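GH26A (Muricauda sp. MAR_2010_75, PDB 6Q75) is a family 26 glycoside hydrolase that probably cleaves beta-linked polysaccharides, as the beta-mannanases and related enzymes of this family do. Local coordinates at residues D97-G102 with K167-W172; Q147-Q152 with R173-M178; G254-K259 with I273-V278. One frame throughout, in Å; residues are numbered along the deposited sequence.

Contact 1 (D97-G102 with K167-W172); sequences DKYHEG and KVPILW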
loop_
_atom_site.group_PDB
_atom_site.type_symbol
_atom_site.label_atom_id
_atom_site.label_comp_id
_atom_site.label_asym_id
_atom_site.label_seq_id
_atom_site.Cartn_x
_atom_site.Cartn_y
_atom_site.Cartn_z
ATOM N N ASP A 97 -14.581 0.475 -11.715
ATOM C CA ASP A 97 -14.373 0.852 -13.112
ATOM C C ASP A 97 -12.957 0.521 -13.572
ATOM O O ASP A 97 -12.778 -0.020 -14.668
ATOM C CB ASP A 97 -14.632 2.351 -13.346
ATOM C CG ASP A 97 -16.126 2.709 -13.412
ATOM O OD1 ASP A 97 -16.982 1.797 -13.386
ATOM O OD2 ASP A 97 -16.434 3.919 -13.554
ATOM N N LYS A 98 -11.935 0.842 -12.756
ATOM C CA LYS A 98 -10.557 0.575 -13.170
ATOM C C LYS A 98 -10.292 -0.919 -13.290
ATOM O O LYS A 98 -9.668 -1.365 -14.260
ATOM C CB LYS A 98 -9.576 1.234 -12.202
ATOM C CG LYS A 98 -9.449 2.724 -12.426
ATOM C CD LYS A 98 -8.588 3.007 -13.657
ATOM C CE LYS A 98 -8.727 4.439 -14.129
ATOM N NZ LYS A 98 -9.987 4.683 -14.865
ATOM N N TYR A 99 -10.805 -1.710 -12.345
ATOM C CA TYR A 99 -10.715 -3.160 -12.446
ATOM C C TYR A 99 -11.395 -3.652 -13.723
ATOM O O TYR A 99 -10.856 -4.506 -14.441
ATOM C CB TYR A 99 -11.351 -3.801 -11.199
ATOM C CG TYR A 99 -11.238 -5.300 -11.194
ATOM C CD1 TYR A 99 -9.993 -5.903 -11.142
ATOM C CD2 TYR A 99 -12.359 -6.105 -11.301
ATOM C CE1 TYR A 99 -9.861 -7.266 -11.155
ATOM C CE2 TYR A 99 -12.242 -7.491 -11.317
ATOM C CZ TYR A 99 -10.984 -8.062 -11.244
ATOM O OH TYR A 99 -10.824 -9.428 -11.271
ATOM N N HIS A 100 -12.569 -3.101 -14.039
ATOM C CA HIS A 100 -13.261 -3.471 -15.265
ATOM C C HIS A 100 -12.490 -3.048 -16.505
ATOM O O HIS A 100 -12.726 -3.590 -17.589
ATOM C CB HIS A 100 -14.650 -2.854 -15.297
ATOM C CG HIS A 100 -15.617 -3.526 -14.373
ATOM N ND1 HIS A 100 -15.344 -4.735 -13.770
ATOM C CD2 HIS A 100 -16.866 -3.182 -13.987
ATOM C CE1 HIS A 100 -16.379 -5.096 -13.028
ATOM N NE2 HIS A 100 -17.312 -4.166 -13.136
ATOM N N GLU A 101 -11.650 -2.030 -16.386
ATOM C CA GLU A 101 -10.778 -1.626 -17.480
ATOM C C GLU A 101 -9.522 -2.477 -17.583
ATOM O O GLU A 101 -8.765 -2.309 -18.542
ATOM C CB GLU A 101 -10.435 -0.136 -17.329
ATOM C CG GLU A 101 -11.639 0.729 -17.700
ATOM C CD GLU A 101 -11.650 2.081 -16.998
ATOM O OE1 GLU A 101 -10.592 2.481 -16.476
ATOM O OE2 GLU A 101 -12.734 2.717 -16.932
ATOM N N GLY A 102 -9.257 -3.350 -16.613
ATOM C CA GLY A 102 -8.100 -4.218 -16.661
ATOM C C GLY A 102 -6.948 -3.839 -15.764
ATOM O O GLY A 102 -5.883 -4.455 -15.870
ATOM N N LYS A 167 -16.023 -8.735 -6.855
ATOM C CA LYS A 167 -14.938 -9.671 -7.174
ATOM C C LYS A 167 -13.646 -8.946 -7.552
ATOM O O LYS A 167 -12.914 -9.400 -8.422
ATOM C CB LYS A 167 -15.339 -10.662 -8.280
ATOM C CG LYS A 167 -16.731 -11.298 -8.032
ATOM C CD LYS A 167 -17.211 -12.180 -9.187
ATOM C CE LYS A 167 -16.242 -13.293 -9.520
ATOM N NZ LYS A 167 -16.841 -14.258 -10.514
ATOM N N VAL A 168 -13.350 -7.845 -6.871
ATOM C CA VAL A 168 -12.113 -7.086 -7.080
ATOM C C VAL A 168 -11.105 -7.506 -6.016
ATOM O O VAL A 168 -11.349 -7.268 -4.823
ATOM C CB VAL A 168 -12.358 -5.568 -7.028
ATOM C CG1 VAL A 168 -11.029 -4.761 -7.369
ATOM C CG2 VAL A 168 -13.492 -5.160 -7.967
ATOM N N PRO A 169 -9.955 -8.076 -6.388
ATOM C CA PRO A 169 -8.893 -8.310 -5.411
ATOM C C PRO A 169 -8.160 -7.006 -5.156
ATOM O O PRO A 169 -7.979 -6.202 -6.076
ATOM C CB PRO A 169 -7.975 -9.312 -6.128
ATOM C CG PRO A 169 -8.085 -8.886 -7.576
ATOM C CD PRO A 169 -9.503 -8.332 -7.768
ATOM N N ILE A 170 -7.707 -6.802 -3.912
ATOM C CA ILE A 170 -7.131 -5.516 -3.508
ATOM C C ILE A 170 -5.716 -5.721 -2.977
ATOM O O ILE A 170 -5.509 -6.513 -2.059
ATOM C CB ILE A 170 -8.007 -4.834 -2.439
ATOM C CG1 ILE A 170 -9.460 -4.741 -2.928
ATOM C CG2 ILE A 170 -7.402 -3.476 -1.993
ATOM C CD1 ILE A 170 -9.666 -3.814 -4.088
ATOM N N LEU A 171 -4.728 -4.997 -3.542
ATOM C CA LEU A 171 -3.446 -4.910 -2.857
ATOM C C LEU A 171 -3.611 -3.928 -1.699
ATOM O O LEU A 171 -3.564 -2.706 -1.891
ATOM C CB LEU A 171 -2.347 -4.445 -3.824
ATOM C CG LEU A 171 -2.114 -5.425 -4.977
ATOM C CD1 LEU A 171 -1.225 -4.761 -6.055
ATOM C CD2 LEU A 171 -1.451 -6.728 -4.494
ATOM N N TRP A 172 -3.835 -4.454 -0.486
ATOM C CA TRP A 172 -4.244 -3.661 0.669
ATOM C C TRP A 172 -3.016 -3.310 1.507
ATOM O O TRP A 172 -2.294 -4.213 1.938
ATOM C CB TRP A 172 -5.262 -4.491 1.467
ATOM C CG TRP A 172 -5.676 -3.990 2.789
ATOM C CD1 TRP A 172 -5.588 -4.660 3.981
ATOM C CD2 TRP A 172 -6.300 -2.732 3.079
ATOM N NE1 TRP A 172 -6.095 -3.884 5.004
ATOM C CE2 TRP A 172 -6.554 -2.705 4.476
ATOM C CE3 TRP A 172 -6.668 -1.626 2.296
ATOM C CZ2 TRP A 172 -7.148 -1.617 5.115
ATOM C CZ3 TRP A 172 -7.241 -0.526 2.934
ATOM C CH2 TRP A 172 -7.502 -0.548 4.337
HETATM O O HOH W 1 -12.976 -10.884 -10.625
#

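Contact 2 (Q147-Q152 with R173-M178); sequences QRWTQQ and RPYHEM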
loop_
_atom_site.group_PDB
_atom_site.type_symbol
_atom_site.label_atom_id
_atom_site.label_comp_id
_atom_site.label_asym_id
_atom_site.label_seq_id
_atom_site.Cartn_x
_atom_site.Cartn_y
_atom_site.Cartn_z
ATOM N N GLN A 147 -13.138 0.430 21.188
ATOM C CA GLN A 147 -14.448 0.541 20.554
ATOM C C GLN A 147 -14.430 1.579 19.434
ATOM O O GLN A 147 -14.938 1.330 18.333
ATOM C CB GLN A 147 -15.506 0.899 21.603
ATOM C CG GLN A 147 -16.820 1.304 20.994
ATOM N N ARG A 148 -13.824 2.740 19.690
ATOM C CA ARG A 148 -13.736 3.771 18.664
ATOM C C ARG A 148 -12.884 3.304 17.490
ATOM O O ARG A 148 -13.196 3.605 16.333
ATOM C CB ARG A 148 -13.184 5.068 19.269
ATOM C CG ARG A 148 -14.151 5.740 20.277
ATOM C CD ARG A 148 -13.535 7.007 20.882
ATOM N NE ARG A 148 -13.128 7.911 19.806
ATOM C CZ ARG A 148 -13.956 8.758 19.208
ATOM N NH1 ARG A 148 -15.218 8.847 19.605
ATOM N NH2 ARG A 148 -13.523 9.528 18.231
ATOM N N TRP A 149 -11.806 2.565 17.767
ATOM C CA TRP A 149 -10.999 2.020 16.678
ATOM C C TRP A 149 -11.818 1.049 15.834
ATOM O O TRP A 149 -11.748 1.074 14.602
ATOM C CB TRP A 149 -9.740 1.347 17.232
ATOM C CG TRP A 149 -8.916 0.614 16.207
ATOM C CD1 TRP A 149 -7.896 1.129 15.434
ATOM C CD2 TRP A 149 -9.060 -0.756 15.820
ATOM N NE1 TRP A 149 -7.390 0.143 14.602
ATOM C CE2 TRP A 149 -8.096 -1.019 14.821
ATOM C CE3 TRP A 149 -9.917 -1.791 16.221
ATOM C CZ2 TRP A 149 -7.960 -2.280 14.219
ATOM C CZ3 TRP A 149 -9.781 -3.041 15.620
ATOM C CH2 TRP A 149 -8.808 -3.272 14.634
ATOM N N THR A 150 -12.625 0.193 16.469
ATOM C CA THR A 150 -13.419 -0.724 15.658
ATOM C C THR A 150 -14.367 0.033 14.732
ATOM O O THR A 150 -14.587 -0.389 13.591
ATOM C CB THR A 150 -14.205 -1.706 16.528
ATOM O OG1 THR A 150 -15.178 -0.974 17.275
ATOM C CG2 THR A 150 -13.276 -2.484 17.460
ATOM N N GLN A 151 -14.937 1.153 15.200
ATOM C CA GLN A 151 -15.875 1.900 14.367
ATOM C C GLN A 151 -15.173 2.547 13.181
ATOM O O GLN A 151 -15.739 2.627 12.087
ATOM C CB GLN A 151 -16.594 2.966 15.190
ATOM C CG GLN A 151 -17.449 2.393 16.278
ATOM C CD GLN A 151 -18.007 3.470 17.181
ATOM O OE1 GLN A 151 -17.663 4.650 17.046
ATOM N NE2 GLN A 151 -18.874 3.076 18.101
ATOM N N GLN A 152 -13.958 3.040 13.388
ATOM C CA GLN A 152 -13.204 3.620 12.278
ATOM C C GLN A 152 -12.818 2.558 11.260
ATOM O O GLN A 152 -12.849 2.810 10.049
ATOM C CB GLN A 152 -11.962 4.326 12.809
ATOM C CG GLN A 152 -12.297 5.562 13.619
ATOM C CD GLN A 152 -11.107 6.087 14.400
ATOM O OE1 GLN A 152 -10.097 5.399 14.561
ATOM N NE2 GLN A 152 -11.231 7.304 14.908
ATOM N N ARG A 173 -2.734 -1.996 1.694
ATOM C CA ARG A 173 -1.506 -1.538 2.350
ATOM C C ARG A 173 -1.861 -0.639 3.537
ATOM O O ARG A 173 -1.774 0.590 3.457
ATOM C CB ARG A 173 -0.562 -0.828 1.357
ATOM C CG ARG A 173 -0.690 -1.309 -0.104
ATOM C CD ARG A 173 0.490 -0.795 -0.945
ATOM N NE ARG A 173 0.768 0.625 -0.677
ATOM C CZ ARG A 173 0.052 1.629 -1.183
ATOM N NH1 ARG A 173 0.366 2.882 -0.872
ATOM N NH2 ARG A 173 -0.995 1.387 -1.978
ATOM N N PRO A 174 -2.332 -1.220 4.645
ATOM C CA PRO A 174 -2.676 -0.419 5.823
ATOM C C PRO A 174 -1.471 -0.044 6.691
ATOM O O PRO A 174 -0.471 -0.763 6.771
ATOM C CB PRO A 174 -3.629 -1.354 6.588
ATOM C CG PRO A 174 -3.008 -2.754 6.322
ATOM C CD PRO A 174 -2.449 -2.665 4.863
ATOM N N TYR A 175 -1.611 1.079 7.397
ATOM C CA TYR A 175 -0.656 1.509 8.426
ATOM C C TYR A 175 0.774 1.499 7.875
ATOM O O TYR A 175 1.696 0.929 8.464
ATOM C CB TYR A 175 -0.753 0.649 9.670
ATOM C CG TYR A 175 -2.108 0.717 10.356
ATOM C CD1 TYR A 175 -2.675 1.946 10.726
ATOM C CD2 TYR A 175 -2.813 -0.442 10.645
ATOM C CE1 TYR A 175 -3.927 2.009 11.364
ATOM C CE2 TYR A 175 -4.062 -0.385 11.302
ATOM C CZ TYR A 175 -4.605 0.841 11.642
ATOM O OH TYR A 175 -5.841 0.894 12.275
ATOM N N HIS A 176 0.924 2.115 6.717
ATOM C CA HIS A 176 2.168 2.101 5.964
ATOM C C HIS A 176 3.233 2.981 6.631
ATOM O O HIS A 176 2.946 3.820 7.491
ATOM C CB HIS A 176 1.912 2.592 4.538
ATOM C CG HIS A 176 1.375 3.987 4.512
ATOM N ND1 HIS A 176 0.155 4.316 5.052
ATOM C CD2 HIS A 176 1.928 5.147 4.091
ATOM C CE1 HIS A 176 -0.044 5.618 4.931
ATOM N NE2 HIS A 176 1.018 6.144 4.339
ATOM N N GLU A 177 4.490 2.769 6.231
ATOM C CA GLU A 177 5.632 3.536 6.776
ATOM C C GLU A 177 5.691 3.431 8.307
ATOM O O GLU A 177 6.084 4.363 9.016
ATOM C CB GLU A 177 5.582 4.997 6.302
ATOM C CG GLU A 177 5.797 5.085 4.766
ATOM C CD GLU A 177 5.764 6.510 4.179
ATOM O OE1 GLU A 177 5.646 7.512 4.933
ATOM O OE2 GLU A 177 5.900 6.626 2.940
ATOM N N MET A 178 5.367 2.244 8.815
ATOM C CA MET A 178 5.233 2.055 10.256
ATOM C C MET A 178 6.571 2.060 10.976
ATOM O O MET A 178 6.588 2.187 12.209
ATOM C CB MET A 178 4.494 0.742 10.526
ATOM C CG MET A 178 5.339 -0.525 10.296
ATOM S SD MET A 178 5.757 -0.877 8.565
ATOM C CE MET A 178 4.207 -1.378 7.856
#

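Contact 3 (G254-K259 with I273-V278); sequences GDYEQK and IALGEV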
loop_
_atom_site.group_PDB
_atom_site.type_symbol
_atom_site.label_atom_id
_atom_site.label_comp_id
_atom_site.label_asym_id
_atom_site.label_seq_id
_atom_site.Cartn_x
_atom_site.Cartn_y
_atom_site.Cartn_z
ATOM N N GLY A 254 14.990 8.954 -5.374
ATOM C CA GLY A 254 15.788 7.980 -6.105
ATOM C C GLY A 254 16.718 7.148 -5.246
ATOM O O GLY A 254 17.696 6.593 -5.752
ATOM N N ASP A 255 16.426 7.033 -3.949
ATOM C CA ASP A 255 17.339 6.411 -2.994
ATOM C C ASP A 255 17.217 4.883 -3.001
ATOM O O ASP A 255 16.958 4.253 -1.973
ATOM C CB ASP A 255 17.067 6.967 -1.603
ATOM C CG ASP A 255 18.091 6.506 -0.576
ATOM O OD1 ASP A 255 19.247 6.271 -0.976
ATOM O OD2 ASP A 255 17.723 6.353 0.621
ATOM N N TYR A 256 17.470 4.284 -4.175
ATOM C CA TYR A 256 17.327 2.831 -4.333
ATOM C C TYR A 256 18.611 2.134 -3.880
ATOM O O TYR A 256 19.338 1.533 -4.659
ATOM C CB TYR A 256 16.975 2.490 -5.775
ATOM C CG TYR A 256 15.662 3.061 -6.225
ATOM C CD1 TYR A 256 14.455 2.458 -5.848
ATOM C CD2 TYR A 256 15.605 4.217 -7.003
ATOM C CE1 TYR A 256 13.235 2.989 -6.243
ATOM C CE2 TYR A 256 14.388 4.760 -7.400
ATOM C CZ TYR A 256 13.204 4.144 -7.004
ATOM O OH TYR A 256 12.001 4.664 -7.416
ATOM N N GLU A 257 18.869 2.215 -2.572
ATOM C CA GLU A 257 20.073 1.624 -1.998
ATOM C C GLU A 257 20.037 0.113 -2.127
ATOM O O GLU A 257 19.017 -0.518 -1.821
ATOM C CB GLU A 257 20.215 1.988 -0.523
ATOM C CG GLU A 257 20.364 3.455 -0.274
ATOM C CD GLU A 257 21.824 3.862 -0.152
ATOM O OE1 GLU A 257 22.717 3.006 -0.342
ATOM O OE2 GLU A 257 22.070 5.050 0.126
ATOM N N GLN A 258 21.161 -0.465 -2.565
ATOM C CA GLN A 258 21.241 -1.920 -2.697
ATOM C C GLN A 258 21.111 -2.618 -1.342
ATOM O O GLN A 258 20.479 -3.676 -1.240
ATOM C CB GLN A 258 22.552 -2.307 -3.376
ATOM C CG GLN A 258 22.527 -3.713 -3.978
ATOM C CD GLN A 258 21.626 -3.782 -5.203
ATOM O OE1 GLN A 258 21.413 -2.781 -5.887
ATOM N NE2 GLN A 258 21.103 -4.963 -5.487
ATOM N N LYS A 259 21.707 -2.043 -0.296
ATOM C CA LYS A 259 21.625 -2.634 1.036
ATOM C C LYS A 259 20.184 -2.682 1.537
ATOM O O LYS A 259 19.779 -3.667 2.157
ATOM C CB LYS A 259 22.493 -1.845 2.017
ATOM N N ILE A 273 8.256 -8.753 -3.130
ATOM C CA ILE A 273 8.482 -7.404 -2.632
ATOM C C ILE A 273 8.057 -6.410 -3.704
ATOM O O ILE A 273 7.957 -6.741 -4.893
ATOM C CB ILE A 273 9.949 -7.158 -2.212
ATOM C CG1 ILE A 273 10.880 -7.279 -3.413
ATOM C CG2 ILE A 273 10.373 -8.077 -1.086
ATOM C CD1 ILE A 273 12.306 -6.923 -3.067
ATOM N N ALA A 274 7.837 -5.161 -3.276
ATOM C CA ALA A 274 7.375 -4.140 -4.208
ATOM C C ALA A 274 7.805 -2.770 -3.716
ATOM O O ALA A 274 8.079 -2.581 -2.528
ATOM C CB ALA A 274 5.851 -4.164 -4.361
ATOM N N LEU A 275 7.830 -1.810 -4.641
ATOM C CA LEU A 275 8.051 -0.402 -4.301
ATOM C C LEU A 275 6.690 0.234 -4.083
ATOM O O LEU A 275 6.026 0.662 -5.032
ATOM C CB LEU A 275 8.841 0.313 -5.402
ATOM C CG LEU A 275 10.278 -0.166 -5.582
ATOM C CD1 LEU A 275 10.826 0.220 -6.990
ATOM C CD2 LEU A 275 11.141 0.327 -4.460
ATOM N N GLY A 276 6.269 0.308 -2.817
ATOM C CA GLY A 276 4.912 0.718 -2.521
ATOM C C GLY A 276 4.608 2.156 -2.879
ATOM O O GLY A 276 3.473 2.467 -3.267
ATOM N N GLU A 277 5.604 3.056 -2.740
ATOM C CA GLU A 277 5.528 4.425 -3.221
ATOM C C GLU A 277 6.905 4.802 -3.718
ATOM O O GLU A 277 7.902 4.426 -3.105
ATOM C CB GLU A 277 5.173 5.462 -2.149
ATOM C CG GLU A 277 3.837 5.243 -1.453
ATOM C CD GLU A 277 3.570 6.266 -0.369
ATOM O OE1 GLU A 277 4.248 7.318 -0.369
ATOM O OE2 GLU A 277 2.647 6.014 0.453
ATOM N N VAL A 278 6.944 5.542 -4.809
ATOM C CA VAL A 278 8.192 6.141 -5.280
ATOM C C VAL A 278 7.916 7.558 -5.739
ATOM O O VAL A 278 6.787 7.932 -6.070
ATOM C CB VAL A 278 8.884 5.368 -6.430
ATOM C CG1 VAL A 278 9.067 3.893 -6.062
ATOM C CG2 VAL A 278 8.129 5.544 -7.746
#

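Contact 1 (D97-G102 with K167-W172)
Tyr99 lays one face of its ring over the backbone of Val168, with Val168 CA 4.3 Å from the ring centroid and 11° off the ring normal, a CH-pi contact. The valine side chain runs antiparallel to the tyrosine's, while that of Pro169 lies roughly perpendicular to it. Because CG stands anti to the backbone N (chi1 -177°), the ring extends from helix 88-100 and reaches the chain between helix 144-165 and strand 170-173. Each part of it finds a different partner. Near the root, Tyr99 CD2 lies 3.6 Å from Val168 CG2, and CG touches both methyls of that forked side chain. Farther out, Tyr99 CE1 packs obliquely against Pro169 CD at 3.6 Å. The phenol end is polar: a water lies 2.7 Å from Tyr99 OH and donates to Lys167 O, also at 2.7 Å. A tyrosine suits a partly exposed position like this, greasy along its length and able to hold water at its end. Both segments lie at a helix end: Gly102, after helix 88-100, and Lys167, after helix 144-165, each close a Schellman motif with positive phi, and Val168 and Pro169 follow the second. Val168 leans on Val105 of the adjacent strand, and Pro169 on helix 30-40. The end of helix 88-100 thus meets the entry to strand 170-173 where the barrel strands begin, in the (beta/alpha)8 fold of family 26.

Contact 2 (Q147-Q152 with R173-M178)
Trp149 and Tyr175 reach for each other over a long gap, their CA atoms 13.2 Å apart, and meet in one hydrogen bond. The tryptophan leaves helix 144-165 with CG anti to the backbone N (chi1 173°), a torsion that swings the indole out from the helix. Its CB and CG stay well short of the tyrosine, with CG still 5.0 Å from Tyr175 OH. Contact begins along the pyrrole edge: Trp149 CD1 is 3.8 Å from Tyr175 OH, and CE2 on the other side of the nitrogen is 3.9 Å from the same oxygen. Between them Trp149 NE1 donates to Tyr175 OH over 2.9 Å with an N-H...O angle of 154°, the oxygen tilted 17° out of the indole plane. Each ring thus offers its edge to the other. The near-equal flanking distances show that the hydroxyl favours neither neighbouring carbon, although the bond is somewhat bent. Tryptophan fits here because its N-H sits at the rim of a large apolar group; tyrosine answers with an acceptor at the far end of a rigid ring, so a buried donor is satisfied. Around the pair, Trp149 touches Pro114 and Gln200 of helix 194-208, and Tyr175 packs on Phe194 of that helix and meets Trp185 edge to face. The bond therefore fastens helix 144-165 to the loop that follows strand 170-173, beside helix 194-208.

Contact 3 (G254-K259 with I273-V278)
Within a beta-alpha-beta unit of the (beta/alpha)8 barrel, Tyr256 stands in the loop between strand 246-251 and helix 258-268 and packs on Leu275 and Val278 of the next strand, 273-278. Tyr256 and the preceding Asp255 are each the centre of an inverse gamma turn, and Glu257 then takes the N-cap position of the helix. From this tight bend the tyrosine ring reaches the strand. CG is anti to the carbonyl carbon (chi1 -62°), which brings one side of the ring to the leucine fork: Tyr256 CE1 is 3.7 Å from Leu275 CD1 and 3.8 Å from Leu275 CD2, the latter in the ring plane at its edge. The branched leucine suits the spot because both methyls can share one ring carbon. Leu275 and Val278 both point toward the loop although they are three residues apart, since Gly276 between them leaves extended geometry (phi -66°, psi -34°) and resets the strand. Tyrosine adds to this apolar packing a hydroxyl that bonds to the carbonyl O of Gln280, just past the strand, while the ring also touches Val251 and Pro282. With an alanine here, a gap would probably open beside Leu275 and Val278, and Gln280 O would be likely to lose its hydroxyl partner. Val278 stands across the hydroxyl end, its CG1 near the ring plane, with both CB and CG1 lying 3.3 Å from Tyr256 OH.

From the N terminus, 97-102 comes first, at the end of helix 88-100; contact 1 closes a loop to 167-172. Inside that loop 147-152 opens contact 2, which closes on 173-178, directly after 167-172, so the two contacts cross. Contact 3 follows in series, closing the short loop that holds most of helix 258-268, within one beta-alpha-beta unit. Contact 1 ties a helix end to the entry of strand 170-173, contact 2 holds the loop leaving that strand, and contact 3 joins the loop before helix 258-268 to strand 273-278. Contacts 2 and 3 touch where Glu177 OE2 and Glu277 OE1 lie 3.8 Å apart, consistent with the paired carboxylates of the active site in related family 26 enzymes.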